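Local coordinates for ATP-dependent 6-phosphofructokinase subunit beta (Saccharomyces cerevisiae, PDB 3O8O), which catalyses the ATP-dependent phosphorylation of fructose 6-phosphate to fructose 1,6-bisphosphate, the first committing step of glycolysis, at residues 539-544 with 573-578; 563-568 with 654-659; 581-586 with 621-626; 603-608 with 648-653. All coordinates share one frame; numbering follows the deposited sequence.

Contact 1: residues 539-544 with 573-578; sequences TALNAL and GYLATY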
loop_
_atom_site.group_PDB
_atom_site.type_symbol
_atom_site.label_atom_id
_atom_site.label_comp_id
_atom_site.label_asym_id
_atom_site.label_seq_id
_atom_site.Cartn_x
_atom_site.Cartn_y
_atom_site.Cartn_z
ATOM N N THR B 539 2.122 -3.482 -30.718
ATOM C CA THR B 539 2.622 -2.156 -30.425
ATOM C C THR B 539 3.112 -2.134 -28.992
ATOM O O THR B 539 4.162 -1.557 -28.694
ATOM C CB THR B 539 1.530 -1.107 -30.652
ATOM O OG1 THR B 539 1.326 -0.953 -32.056
ATOM C CG2 THR B 539 1.927 0.220 -30.089
ATOM N N ALA B 540 2.351 -2.782 -28.115
ATOM C CA ALA B 540 2.696 -2.855 -26.699
ATOM C C ALA B 540 3.981 -3.658 -26.537
ATOM O O ALA B 540 4.930 -3.223 -25.888
ATOM C CB ALA B 540 1.554 -3.529 -25.913
ATOM N N LEU B 541 3.989 -4.839 -27.145
ATOM C CA LEU B 541 5.124 -5.740 -27.086
ATOM C C LEU B 541 6.427 -5.016 -27.407
ATOM O O LEU B 541 7.457 -5.233 -26.778
ATOM C CB LEU B 541 4.917 -6.902 -28.065
ATOM C CG LEU B 541 5.985 -7.986 -27.909
ATOM C CD1 LEU B 541 5.870 -8.538 -26.505
ATOM C CD2 LEU B 541 5.832 -9.095 -28.905
ATOM N N ASN B 542 6.383 -4.144 -28.393
ATOM C CA ASN B 542 7.589 -3.429 -28.760
ATOM C C ASN B 542 7.912 -2.356 -27.730
ATOM O O ASN B 542 9.069 -2.155 -27.353
ATOM C CB ASN B 542 7.423 -2.813 -30.152
ATOM C CG ASN B 542 7.802 -3.768 -31.250
ATOM O OD1 ASN B 542 8.990 -3.936 -31.559
ATOM N ND2 ASN B 542 6.797 -4.420 -31.842
ATOM N N ALA B 543 6.873 -1.666 -27.288
ATOM C CA ALA B 543 7.006 -0.606 -26.311
ATOM C C ALA B 543 7.736 -1.125 -25.094
ATOM O O ALA B 543 8.679 -0.496 -24.590
ATOM C CB ALA B 543 5.641 -0.129 -25.901
ATOM N N LEU B 544 7.272 -2.281 -24.621
ATOM C CA LEU B 544 7.839 -2.920 -23.449
ATOM C C LEU B 544 9.228 -3.420 -23.753
ATOM O O LEU B 544 10.149 -3.189 -22.989
ATOM C CB LEU B 544 6.953 -4.067 -22.992
ATOM C CG LEU B 544 7.387 -4.848 -21.749
ATOM C CD1 LEU B 544 7.671 -3.890 -20.624
ATOM C CD2 LEU B 544 6.295 -5.799 -21.307
ATOM N N GLY B 573 -0.678 -13.417 -19.099
ATOM C CA GLY B 573 0.773 -13.365 -19.138
ATOM C C GLY B 573 1.341 -13.260 -20.547
ATOM O O GLY B 573 2.550 -13.347 -20.771
ATOM N N TYR B 574 0.461 -13.051 -21.509
ATOM C CA TYR B 574 0.900 -12.945 -22.878
ATOM C C TYR B 574 2.029 -11.919 -23.075
ATOM O O TYR B 574 3.110 -12.254 -23.572
ATOM C CB TYR B 574 -0.280 -12.590 -23.772
ATOM C CG TYR B 574 0.135 -12.398 -25.202
ATOM C CD1 TYR B 574 0.387 -13.491 -26.036
ATOM C CD2 TYR B 574 0.279 -11.124 -25.723
ATOM C CE1 TYR B 574 0.763 -13.306 -27.355
ATOM C CE2 TYR B 574 0.648 -10.929 -27.017
ATOM C CZ TYR B 574 0.885 -12.013 -27.841
ATOM O OH TYR B 574 1.187 -11.769 -29.161
ATOM N N LEU B 575 1.779 -10.670 -22.685
ATOM C CA LEU B 575 2.767 -9.610 -22.853
ATOM C C LEU B 575 4.084 -9.860 -22.126
ATOM O O LEU B 575 5.164 -9.704 -22.701
ATOM C CB LEU B 575 2.175 -8.281 -22.416
ATOM C CG LEU B 575 3.083 -7.035 -22.492
ATOM C CD1 LEU B 575 3.630 -6.746 -23.896
ATOM C CD2 LEU B 575 2.272 -5.863 -22.002
ATOM N N ALA B 576 4.010 -10.246 -20.862
ATOM C CA ALA B 576 5.229 -10.511 -20.111
ATOM C C ALA B 576 6.034 -11.642 -20.770
ATOM O O ALA B 576 7.260 -11.562 -20.885
ATOM C CB ALA B 576 4.874 -10.881 -18.687
ATOM N N THR B 577 5.333 -12.684 -21.214
ATOM C CA THR B 577 5.981 -13.827 -21.839
ATOM C C THR B 577 6.742 -13.482 -23.090
ATOM O O THR B 577 7.948 -13.725 -23.166
ATOM C CB THR B 577 4.993 -14.934 -22.194
ATOM O OG1 THR B 577 4.408 -15.454 -20.990
ATOM C CG2 THR B 577 5.712 -16.049 -22.942
ATOM N N TYR B 578 6.055 -12.915 -24.072
ATOM C CA TYR B 578 6.750 -12.570 -25.301
ATOM C C TYR B 578 7.797 -11.486 -25.107
ATOM O O TYR B 578 8.865 -11.534 -25.728
ATOM C CB TYR B 578 5.755 -12.228 -26.424
ATOM C CG TYR B 578 5.127 -13.499 -26.953
ATOM C CD1 TYR B 578 4.075 -14.115 -26.272
ATOM C CD2 TYR B 578 5.715 -14.197 -28.009
ATOM C CE1 TYR B 578 3.648 -15.394 -26.617
ATOM C CE2 TYR B 578 5.289 -15.480 -28.357
ATOM C CZ TYR B 578 4.266 -16.065 -27.658
ATOM O OH TYR B 578 3.874 -17.331 -27.983
#

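Contact 2: residues 563-568 with 654-659; sequences FVVDCQ and KPAYPG. With FDP (2,6-di-O-phosphono-beta-D-fructofuranose), chain L; FDP (2,6-di-O-phosphono-beta-D-fructofuranose), chain J.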
loop_
_atom_site.group_PDB
_atom_site.type_symbol
_atom_site.label_atom_id
_atom_site.label_comp_id
_atom_site.label_asym_id
_atom_site.label_seq_id
_atom_site.Cartn_x
_atom_site.Cartn_y
_atom_site.Cartn_z
ATOM N N PHE B 563 16.684 -5.925 -12.480
ATOM C CA PHE B 563 15.532 -5.036 -12.412
ATOM C C PHE B 563 14.254 -5.848 -12.433
ATOM O O PHE B 563 14.128 -6.791 -13.210
ATOM C CB PHE B 563 15.491 -4.074 -13.605
ATOM C CG PHE B 563 16.233 -2.793 -13.394
ATOM C CD1 PHE B 563 17.504 -2.608 -13.927
ATOM C CD2 PHE B 563 15.657 -1.758 -12.678
ATOM C CE1 PHE B 563 18.191 -1.399 -13.747
ATOM C CE2 PHE B 563 16.324 -0.557 -12.497
ATOM C CZ PHE B 563 17.591 -0.372 -13.029
ATOM N N VAL B 564 13.317 -5.508 -11.557
ATOM C CA VAL B 564 12.031 -6.167 -11.564
ATOM C C VAL B 564 11.127 -5.142 -12.239
ATOM O O VAL B 564 10.879 -4.053 -11.690
ATOM C CB VAL B 564 11.513 -6.453 -10.171
ATOM C CG1 VAL B 564 10.109 -7.072 -10.261
ATOM C CG2 VAL B 564 12.435 -7.389 -9.481
ATOM N N VAL B 565 10.680 -5.493 -13.448
ATOM C CA VAL B 565 9.858 -4.633 -14.270
ATOM C C VAL B 565 8.408 -4.980 -14.224
ATOM O O VAL B 565 8.017 -6.046 -14.695
ATOM C CB VAL B 565 10.250 -4.735 -15.719
ATOM C CG1 VAL B 565 9.545 -3.645 -16.502
ATOM C CG2 VAL B 565 11.741 -4.640 -15.854
ATOM N N ASP B 566 7.603 -4.075 -13.680
ATOM C CA ASP B 566 6.162 -4.281 -13.605
ATOM C C ASP B 566 5.594 -4.301 -15.038
ATOM O O ASP B 566 5.825 -3.371 -15.790
ATOM C CB ASP B 566 5.549 -3.144 -12.801
ATOM C CG ASP B 566 4.058 -3.288 -12.649
ATOM O OD1 ASP B 566 3.638 -4.358 -12.163
ATOM O OD2 ASP B 566 3.314 -2.341 -13.004
ATOM N N CYS B 567 4.870 -5.357 -15.412
ATOM C CA CYS B 567 4.301 -5.492 -16.764
ATOM C C CYS B 567 2.787 -5.489 -16.759
ATOM O O CYS B 567 2.186 -5.862 -15.769
ATOM C CB CYS B 567 4.768 -6.783 -17.400
ATOM S SG CYS B 567 6.521 -6.814 -17.605
ATOM N N GLN B 568 2.169 -5.072 -17.864
ATOM C CA GLN B 568 0.717 -5.029 -17.937
ATOM C C GLN B 568 0.133 -6.296 -18.481
ATOM O O GLN B 568 0.851 -7.259 -18.731
ATOM C CB GLN B 568 0.250 -3.853 -18.784
ATOM C CG GLN B 568 0.202 -2.560 -17.992
ATOM C CD GLN B 568 -0.328 -1.385 -18.781
ATOM O OE1 GLN B 568 -0.316 -0.245 -18.312
ATOM N NE2 GLN B 568 -0.797 -1.652 -19.989
ATOM N N LYS B 654 16.334 -3.467 -8.351
ATOM C CA LYS B 654 15.557 -2.235 -8.287
ATOM C C LYS B 654 14.262 -2.435 -9.036
ATOM O O LYS B 654 14.152 -3.298 -9.894
ATOM C CB LYS B 654 16.303 -1.049 -8.911
ATOM C CG LYS B 654 17.558 -0.617 -8.181
ATOM C CD LYS B 654 17.302 -0.528 -6.697
ATOM C CE LYS B 654 18.448 0.125 -5.950
ATOM N NZ LYS B 654 18.431 1.591 -6.114
ATOM N N PRO B 655 13.252 -1.639 -8.713
ATOM C CA PRO B 655 11.986 -1.805 -9.426
ATOM C C PRO B 655 11.918 -0.907 -10.672
ATOM O O PRO B 655 12.669 0.075 -10.806
ATOM C CB PRO B 655 10.947 -1.433 -8.362
ATOM C CG PRO B 655 11.667 -0.384 -7.578
ATOM C CD PRO B 655 13.086 -0.847 -7.487
ATOM N N ALA B 656 11.030 -1.260 -11.594
ATOM C CA ALA B 656 10.856 -0.482 -12.813
ATOM C C ALA B 656 9.395 -0.513 -13.183
ATOM O O ALA B 656 8.813 -1.590 -13.297
ATOM C CB ALA B 656 11.690 -1.055 -13.935
ATOM N N TYR B 657 8.806 0.668 -13.343
ATOM C CA TYR B 657 7.402 0.755 -13.699
ATOM C C TYR B 657 7.151 1.523 -14.991
ATOM O O TYR B 657 6.770 2.695 -14.959
ATOM C CB TYR B 657 6.608 1.395 -12.562
ATOM C CG TYR B 657 6.496 0.558 -11.320
ATOM C CD1 TYR B 657 7.465 0.612 -10.337
ATOM C CD2 TYR B 657 5.403 -0.252 -11.108
ATOM C CE1 TYR B 657 7.347 -0.129 -9.144
ATOM C CE2 TYR B 657 5.267 -0.986 -9.937
ATOM C CZ TYR B 657 6.243 -0.921 -8.953
ATOM O OH TYR B 657 6.097 -1.643 -7.789
ATOM N N PRO B 658 7.346 0.866 -16.145
ATOM C CA PRO B 658 7.135 1.507 -17.443
ATOM C C PRO B 658 5.710 2.016 -17.533
ATOM O O PRO B 658 5.425 2.993 -18.222
ATOM C CB PRO B 658 7.459 0.396 -18.444
ATOM C CG PRO B 658 7.155 -0.824 -17.690
ATOM C CD PRO B 658 7.680 -0.551 -16.320
ATOM N N GLY B 659 4.816 1.348 -16.826
ATOM C CA GLY B 659 3.443 1.799 -16.799
ATOM C C GLY B 659 2.651 1.913 -18.091
ATOM O O GLY B 659 2.519 0.947 -18.845
HETATM P P1 FDP L . -7.108 -4.578 -19.997
HETATM O O1P FDP L . -8.535 -4.635 -20.382
HETATM O O2P FDP L . -6.151 -5.005 -21.216
HETATM O O3P FDP L . -6.778 -5.600 -18.796
HETATM O O1 FDP L . -3.147 -3.709 -18.508
HETATM C C1 FDP L . -4.538 -4.001 -18.673
HETATM C C2 FDP L . -5.272 -2.788 -19.250
HETATM O O2 FDP L . -6.635 -3.102 -19.555
HETATM C C3 FDP L . -4.529 -2.257 -20.477
HETATM O O3 FDP L . -5.337 -2.487 -21.633
HETATM C C4 FDP L . -4.450 -0.760 -20.197
HETATM O O4 FDP L . -3.261 -0.247 -20.803
HETATM C C5 FDP L . -4.293 -0.786 -18.681
HETATM O O5 FDP L . -5.295 -1.730 -18.285
HETATM C C6 FDP L . -4.566 0.549 -17.986
HETATM O O6 FDP L . -5.952 0.892 -18.077
HETATM P P2 FDP L . -6.597 1.993 -17.096
HETATM O O4P FDP L . -8.073 2.014 -17.186
HETATM O O5P FDP L . -6.084 1.668 -15.607
HETATM O O6P FDP L . -5.921 3.392 -17.511
HETATM P P1 FDP J . 21.375 11.069 -8.529
HETATM O O1P FDP J . 22.797 11.430 -8.724
HETATM O O2P FDP J . 20.509 12.329 -8.024
HETATM O O3P FDP J . 21.197 9.929 -7.408
HETATM O O1 FDP J . 16.996 10.549 -9.729
HETATM C C1 FDP J . 18.313 11.110 -9.742
HETATM C C2 FDP J . 19.340 9.987 -9.900
HETATM O O2 FDP J . 20.680 10.492 -9.863
HETATM C C3 FDP J . 19.137 9.231 -11.215
HETATM O O3 FDP J . 20.120 9.641 -12.171
HETATM C C4 FDP J . 19.444 7.798 -10.793
HETATM O O4 FDP J . 18.827 6.914 -11.734
HETATM C C5 FDP J . 18.726 7.795 -9.445
HETATM O O5 FDP J . 19.135 9.036 -8.844
HETATM C C6 FDP J . 19.135 6.640 -8.527
HETATM O O6 FDP J . 18.926 5.362 -9.128
HETATM P P2 FDP J . 19.457 4.049 -8.365
HETATM O O4P FDP J . 18.458 3.555 -7.390
HETATM O O5P FDP J . 19.800 2.956 -9.495
HETATM O O6P FDP J . 20.853 4.468 -7.682
#

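Contact 3: residues 581-586 with 621-626; sequences LAVGAQ and GKLILK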
loop_
_atom_site.group_PDB
_atom_site.type_symbol
_atom_site.label_atom_id
_atom_site.label_comp_id
_atom_site.label_asym_id
_atom_site.label_seq_id
_atom_site.Cartn_x
_atom_site.Cartn_y
_atom_site.Cartn_z
ATOM N N LEU B 581 10.740 -13.246 -23.778
ATOM C CA LEU B 581 11.453 -13.981 -24.803
ATOM C C LEU B 581 12.239 -13.042 -25.706
ATOM O O LEU B 581 13.371 -13.348 -26.072
ATOM C CB LEU B 581 10.484 -14.806 -25.645
ATOM C CG LEU B 581 11.089 -15.799 -26.637
ATOM C CD1 LEU B 581 11.595 -16.978 -25.868
ATOM C CD2 LEU B 581 10.053 -16.267 -27.630
ATOM N N ALA B 582 11.647 -11.895 -26.043
ATOM C CA ALA B 582 12.269 -10.924 -26.932
ATOM C C ALA B 582 13.459 -10.147 -26.390
ATOM O O ALA B 582 14.251 -9.594 -27.161
ATOM C CB ALA B 582 11.242 -9.970 -27.404
ATOM N N VAL B 583 13.589 -10.068 -25.074
ATOM C CA VAL B 583 14.726 -9.345 -24.517
ATOM C C VAL B 583 15.615 -10.292 -23.753
ATOM O O VAL B 583 16.597 -9.878 -23.156
ATOM C CB VAL B 583 14.301 -8.229 -23.558
ATOM C CG1 VAL B 583 13.546 -7.167 -24.318
ATOM C CG2 VAL B 583 13.441 -8.800 -22.427
ATOM N N GLY B 584 15.270 -11.570 -23.769
ATOM C CA GLY B 584 16.073 -12.538 -23.050
ATOM C C GLY B 584 15.974 -12.382 -21.547
ATOM O O GLY B 584 16.954 -12.548 -20.846
ATOM N N ALA B 585 14.791 -12.068 -21.039
ATOM C CA ALA B 585 14.631 -11.892 -19.603
ATOM C C ALA B 585 15.033 -13.189 -18.918
ATOM O O ALA B 585 14.735 -14.276 -19.390
ATOM C CB ALA B 585 13.181 -11.536 -19.260
ATOM N N GLN B 586 15.716 -13.053 -17.800
ATOM C CA GLN B 586 16.175 -14.193 -17.058
ATOM C C GLN B 586 14.975 -14.855 -16.418
ATOM O O GLN B 586 14.755 -16.062 -16.554
ATOM C CB GLN B 586 17.171 -13.727 -16.004
ATOM C CG GLN B 586 17.765 -14.838 -15.173
ATOM C CD GLN B 586 18.468 -15.881 -16.015
ATOM O OE1 GLN B 586 17.833 -16.753 -16.623
ATOM N NE2 GLN B 586 19.792 -15.795 -16.057
ATOM N N GLY B 621 23.768 -7.521 -16.997
ATOM C CA GLY B 621 22.630 -7.041 -16.230
ATOM C C GLY B 621 21.497 -8.038 -16.408
ATOM O O GLY B 621 21.405 -8.668 -17.464
ATOM N N LYS B 622 20.633 -8.199 -15.412
ATOM C CA LYS B 622 19.551 -9.171 -15.527
ATOM C C LYS B 622 18.176 -8.544 -15.330
ATOM O O LYS B 622 18.031 -7.604 -14.546
ATOM C CB LYS B 622 19.729 -10.303 -14.502
ATOM C CG LYS B 622 21.039 -11.053 -14.564
ATOM N N LEU B 623 17.172 -9.086 -16.021
ATOM C CA LEU B 623 15.809 -8.589 -15.936
ATOM C C LEU B 623 14.846 -9.656 -15.456
ATOM O O LEU B 623 14.939 -10.827 -15.826
ATOM C CB LEU B 623 15.299 -8.114 -17.298
ATOM C CG LEU B 623 15.987 -6.971 -18.011
ATOM C CD1 LEU B 623 15.255 -6.682 -19.291
ATOM C CD2 LEU B 623 15.977 -5.739 -17.120
ATOM N N ILE B 624 13.897 -9.233 -14.642
ATOM C CA ILE B 624 12.875 -10.118 -14.138
ATOM C C ILE B 624 11.609 -9.381 -14.526
ATOM O O ILE B 624 11.339 -8.307 -13.988
ATOM C CB ILE B 624 12.931 -10.237 -12.597
ATOM C CG1 ILE B 624 14.211 -10.942 -12.163
ATOM C CG2 ILE B 624 11.744 -11.016 -12.095
ATOM C CD1 ILE B 624 14.382 -10.949 -10.680
ATOM N N LEU B 625 10.865 -9.910 -15.497
ATOM C CA LEU B 625 9.621 -9.265 -15.902
ATOM C C LEU B 625 8.540 -9.850 -15.041
ATOM O O LEU B 625 8.446 -11.052 -14.865
ATOM C CB LEU B 625 9.296 -9.495 -17.381
ATOM C CG LEU B 625 10.362 -9.053 -18.397
ATOM C CD1 LEU B 625 9.667 -8.832 -19.730
ATOM C CD2 LEU B 625 11.093 -7.771 -17.955
ATOM N N LYS B 626 7.714 -8.989 -14.494
ATOM C CA LYS B 626 6.672 -9.479 -13.644
ATOM C C LYS B 626 5.329 -8.839 -13.950
ATOM O O LYS B 626 5.139 -7.646 -13.747
ATOM C CB LYS B 626 7.082 -9.236 -12.185
ATOM C CG LYS B 626 6.085 -9.670 -11.122
ATOM C CD LYS B 626 5.291 -8.511 -10.641
ATOM C CE LYS B 626 4.251 -8.923 -9.623
ATOM N NZ LYS B 626 3.509 -7.730 -9.073
#

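Contact 4: residues 603-608 with 648-653; sequences DIEYLA and DGRFDA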
loop_
_atom_site.group_PDB
_atom_site.type_symbol
_atom_site.label_atom_id
_atom_site.label_comp_id
_atom_site.label_asym_id
_atom_site.label_seq_id
_atom_site.Cartn_x
_atom_site.Cartn_y
_atom_site.Cartn_z
ATOM N N ASP B 603 15.087 -18.672 -7.872
ATOM C CA ASP B 603 15.386 -17.650 -8.854
ATOM C C ASP B 603 16.431 -16.746 -8.279
ATOM O O ASP B 603 17.347 -16.328 -8.983
ATOM C CB ASP B 603 14.151 -16.832 -9.195
ATOM C CG ASP B 603 13.283 -17.500 -10.227
ATOM O OD1 ASP B 603 13.847 -18.046 -11.202
ATOM O OD2 ASP B 603 12.045 -17.462 -10.078
ATOM N N ILE B 604 16.303 -16.450 -6.990
ATOM C CA ILE B 604 17.276 -15.587 -6.340
ATOM C C ILE B 604 18.640 -16.259 -6.235
ATOM O O ILE B 604 19.665 -15.592 -6.378
ATOM C CB ILE B 604 16.840 -15.179 -4.956
ATOM C CG1 ILE B 604 15.467 -14.495 -5.019
ATOM C CG2 ILE B 604 17.877 -14.267 -4.371
ATOM C CD1 ILE B 604 15.088 -13.666 -3.803
ATOM N N GLU B 605 18.677 -17.569 -5.987
ATOM C CA GLU B 605 19.973 -18.235 -5.921
ATOM C C GLU B 605 20.604 -18.302 -7.292
ATOM O O GLU B 605 21.779 -17.968 -7.461
ATOM C CB GLU B 605 19.858 -19.636 -5.335
ATOM C CG GLU B 605 20.148 -19.649 -3.843
ATOM C CD GLU B 605 21.433 -18.887 -3.498
ATOM O OE1 GLU B 605 22.502 -19.280 -4.037
ATOM O OE2 GLU B 605 21.360 -17.906 -2.700
ATOM N N TYR B 606 19.813 -18.739 -8.265
ATOM C CA TYR B 606 20.261 -18.838 -9.649
ATOM C C TYR B 606 20.807 -17.475 -10.077
ATOM O O TYR B 606 21.897 -17.360 -10.618
ATOM C CB TYR B 606 19.066 -19.247 -10.515
ATOM C CG TYR B 606 19.210 -19.004 -12.002
ATOM C CD1 TYR B 606 20.302 -19.499 -12.711
ATOM C CD2 TYR B 606 18.212 -18.328 -12.709
ATOM C CE1 TYR B 606 20.397 -19.334 -14.089
ATOM C CE2 TYR B 606 18.293 -18.159 -14.075
ATOM C CZ TYR B 606 19.384 -18.663 -14.766
ATOM O OH TYR B 606 19.449 -18.503 -16.139
ATOM N N LEU B 607 20.037 -16.436 -9.816
ATOM C CA LEU B 607 20.471 -15.103 -10.165
ATOM C C LEU B 607 21.802 -14.855 -9.464
ATOM O O LEU B 607 22.779 -14.414 -10.068
ATOM C CB LEU B 607 19.422 -14.097 -9.689
ATOM C CG LEU B 607 18.849 -13.017 -10.597
ATOM C CD1 LEU B 607 19.118 -13.279 -12.060
ATOM C CD2 LEU B 607 17.370 -12.969 -10.319
ATOM N N ALA B 608 21.822 -15.158 -8.173
ATOM C CA ALA B 608 23.005 -14.985 -7.343
ATOM C C ALA B 608 24.246 -15.555 -7.999
ATOM O O ALA B 608 25.236 -14.855 -8.161
ATOM C CB ALA B 608 22.787 -15.646 -6.015
ATOM N N ASP B 648 21.601 -10.533 -0.137
ATOM C CA ASP B 648 22.574 -10.421 0.931
ATOM C C ASP B 648 23.912 -9.869 0.467
ATOM O O ASP B 648 24.946 -10.470 0.697
ATOM C CB ASP B 648 22.779 -11.803 1.555
ATOM C CG ASP B 648 23.203 -11.737 3.000
ATOM O OD1 ASP B 648 23.367 -12.807 3.618
ATOM O OD2 ASP B 648 23.368 -10.618 3.518
ATOM N N GLY B 649 23.893 -8.720 -0.183
ATOM C CA GLY B 649 25.125 -8.127 -0.648
ATOM C C GLY B 649 25.694 -8.691 -1.938
ATOM O O GLY B 649 26.445 -7.992 -2.616
ATOM N N ARG B 650 25.361 -9.929 -2.295
ATOM C CA ARG B 650 25.894 -10.524 -3.517
ATOM C C ARG B 650 25.520 -9.738 -4.783
ATOM O O ARG B 650 26.334 -9.590 -5.714
ATOM C CB ARG B 650 25.408 -11.955 -3.623
ATOM C CG ARG B 650 25.507 -12.686 -2.297
ATOM C CD ARG B 650 24.675 -13.946 -2.294
ATOM N NE ARG B 650 25.292 -14.992 -3.098
ATOM C CZ ARG B 650 24.768 -16.201 -3.249
ATOM N NH1 ARG B 650 23.610 -16.484 -2.645
ATOM N NH2 ARG B 650 25.404 -17.122 -3.974
ATOM N N PHE B 651 24.295 -9.226 -4.812
ATOM C CA PHE B 651 23.795 -8.424 -5.930
ATOM C C PHE B 651 22.513 -7.775 -5.434
ATOM O O PHE B 651 21.973 -8.198 -4.421
ATOM C CB PHE B 651 23.483 -9.312 -7.131
ATOM C CG PHE B 651 22.326 -10.223 -6.909
ATOM C CD1 PHE B 651 21.071 -9.904 -7.422
ATOM C CD2 PHE B 651 22.477 -11.421 -6.196
ATOM C CE1 PHE B 651 19.964 -10.775 -7.240
ATOM C CE2 PHE B 651 21.376 -12.303 -6.005
ATOM C CZ PHE B 651 20.125 -11.974 -6.531
ATOM N N ASP B 652 22.025 -6.742 -6.109
ATOM C CA ASP B 652 20.781 -6.143 -5.652
ATOM C C ASP B 652 19.765 -6.054 -6.786
ATOM O O ASP B 652 20.032 -6.488 -7.924
ATOM C CB ASP B 652 21.014 -4.759 -5.077
ATOM C CG ASP B 652 21.462 -3.782 -6.126
ATOM O OD1 ASP B 652 21.473 -2.548 -5.881
ATOM O OD2 ASP B 652 21.811 -4.266 -7.217
ATOM N N ALA B 653 18.595 -5.499 -6.476
ATOM C CA ALA B 653 17.546 -5.351 -7.467
ATOM C C ALA B 653 16.781 -4.071 -7.251
ATOM O O ALA B 653 16.595 -3.640 -6.108
ATOM C CB ALA B 653 16.595 -6.507 -7.402
#

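Contact 1: residues 539-544 with 573-578
Leu575 sets its branched end against helix 537-558, meeting Ala540, Leu541 and Leu544. Its CD1 methyl lies 3.7 Å from Leu541 CA, so this branch reaches the helix backbone itself, while Leu575 CG lies 3.6 Å from Leu544 CD2. The leucine extends along this line because CG stands anti to the backbone N (chi1 179°). Trimmed to an alanine, this residue would probably leave a gap between the helices and strip Leu544 CD2 of its partner. The packing thins toward Tyr578: Leu541 CD1 meets its CB at 3.7 Å, but the ring leads away and the tyrosine is partly exposed. The short segment axes approach to 9.7 Å and cross at -51°. Around this crossing, helix 297-316 of the N-terminal catalytic domain packs on Leu541 and Tyr578, helix 750-760 touches Tyr578, and the loops of the activator site touch Ala540 through Leu524 and Leu575 through Gln662.

Contact 2: residues 563-568 with 654-659
Val565 and Ala656 form the apolar centre, with Val565 CG2 4.1 Å from Ala656 CB. Val565 CG1 meets Pro658 CD at 3.6 Å, and Phe563 CD2 approaches Ala656 CB from the same face. Beneath, the strands are joined by Val564 N to Lys654 O (2.9 Å), Ala656 N to Val564 O (2.8 Å) and Asp566 N to Ala656 O (2.8 Å); the middle bond is most bent (131°). Farther out, Asp566 CB comes obliquely to the Tyr657 ring, 3.4 Å from CD2, with carboxylate and ring planes 48° apart, while Asp566 OD1 is held by Thr628 and Tyr657 OH by Thr637. At the polar end Gln568 lies alongside one bound fructose 2,6-bisphosphate, its CB 3.4 Å from the ligand's O1. A leucine in its place would probably deprive the sugar of a polar neighbour. Strands 561-567 and 652-656 are parallel neighbours in the regulatory domain's four-stranded sheet, where Gln568, just beyond the first, serves one activator site shared with subunit alpha and Lys654 probably another.

Contact 3: residues 581-586 with 621-626
Ala585 and Val583 rest against Leu623 where helix 574-583 gives way to a loop. Leu623 can be followed outward: its CB faces Ala585 CB at 4.5 Å, a loose approach, and CG then serves as a branch point. From there CD1 reaches Val583 CG2 at 4.2 Å, the two side chains crossing at about a right angle, whereas CD2 reaches across to the neighbouring strand, 3.9 Å from Phe563 CB. The leucine therefore fills the corner between the helix end and strand 561-567. Ala585 CB also leans on Leu625 CG at 3.9 Å, so one small methyl spans two alternate residues on the same face of strand 622-627. A single polar tie accompanies these contacts, the weak bond from Gln586 N to Leu623 O (3.1 Å), bent to 132°. Gly584, with positive phi, ends the helix and lets the chain turn toward the strand. Beyond Gln586 the backbone of Val587 bonds to Leu625, so the loop delivers the chain to strand 587-589, at the sheet edge within this chain. Helix 537-558 closes over Val583 and Leu623 through Cys548, whereas helix 597-614 reaches Gln586, Lys622 and Ile624 through Leu607.

Contact 4: residues 603-608 with 648-653
Phe651 and Arg650 are directed at helix 597-614 by two different torsions. In Phe651, CG sits between the backbone N and the carbonyl carbon (chi1 68°), which projects the ring onto the helix; in Arg650 the chain bends at chi3 (74°) and carries the guanidinium across Ala608. Glu605 starts out pointing away from the loop, but a bend at chi2 brings its carboxylate back to the arginine. The resulting salt bridge has Arg650 NH1 2.7 Å from Glu605 OE2 and 3.3 Å from Glu605 OE1. Both bonds are weak, the one to OE2 being bent and the one to OE1 long, although the carboxylate and guanidinium planes are only 26° apart. Ala608 CB lies over the centre of one guanidinium face, 3.4 Å from Arg650 CZ, which probably helps to hold the group flat against the helix. Arg650 NH2 has a second acidic partner in Glu612, about two turns beyond Glu605 on the same helix. Below, the Phe651 ring touches three helix residues: CE2 is 3.4 Å from Ala608 CA, while CZ lies 3.9 Å from Leu607 CB and 3.9 Å from Ile604 CG2. Phe611 meets the same ring, and Ile643 of helix 636-647 adds to its surroundings. This loop links the end of helix 636-647 to strand 652-656 and packs Phe651 and Arg650 on helix 597-614, whose Leu607 touches Lys622 and Ile624 of strand 622-627.

In the fold
From the N-terminal side, contact 1 opens on helix 537-558 and closes on helix 574-583, with strand 561-567 lying between them. Contact 2 opens on that strand, so the two cross; it does not close until strand 652-656, 86 residues on. Contacts 3 and 4 both fall within this long loop and cross one another, since 603-608 precedes 621-626 and 648-653 follows it. Contact 1 closes before contact 3 opens, on the same helix. Strand 561-567 is central, between 622-627 and 652-656: helices 537-558 and 574-583 lie on one face of the sheet, and helices 597-614 and 636-647 on the other. Together the four contacts tie these three layers of the regulatory domain.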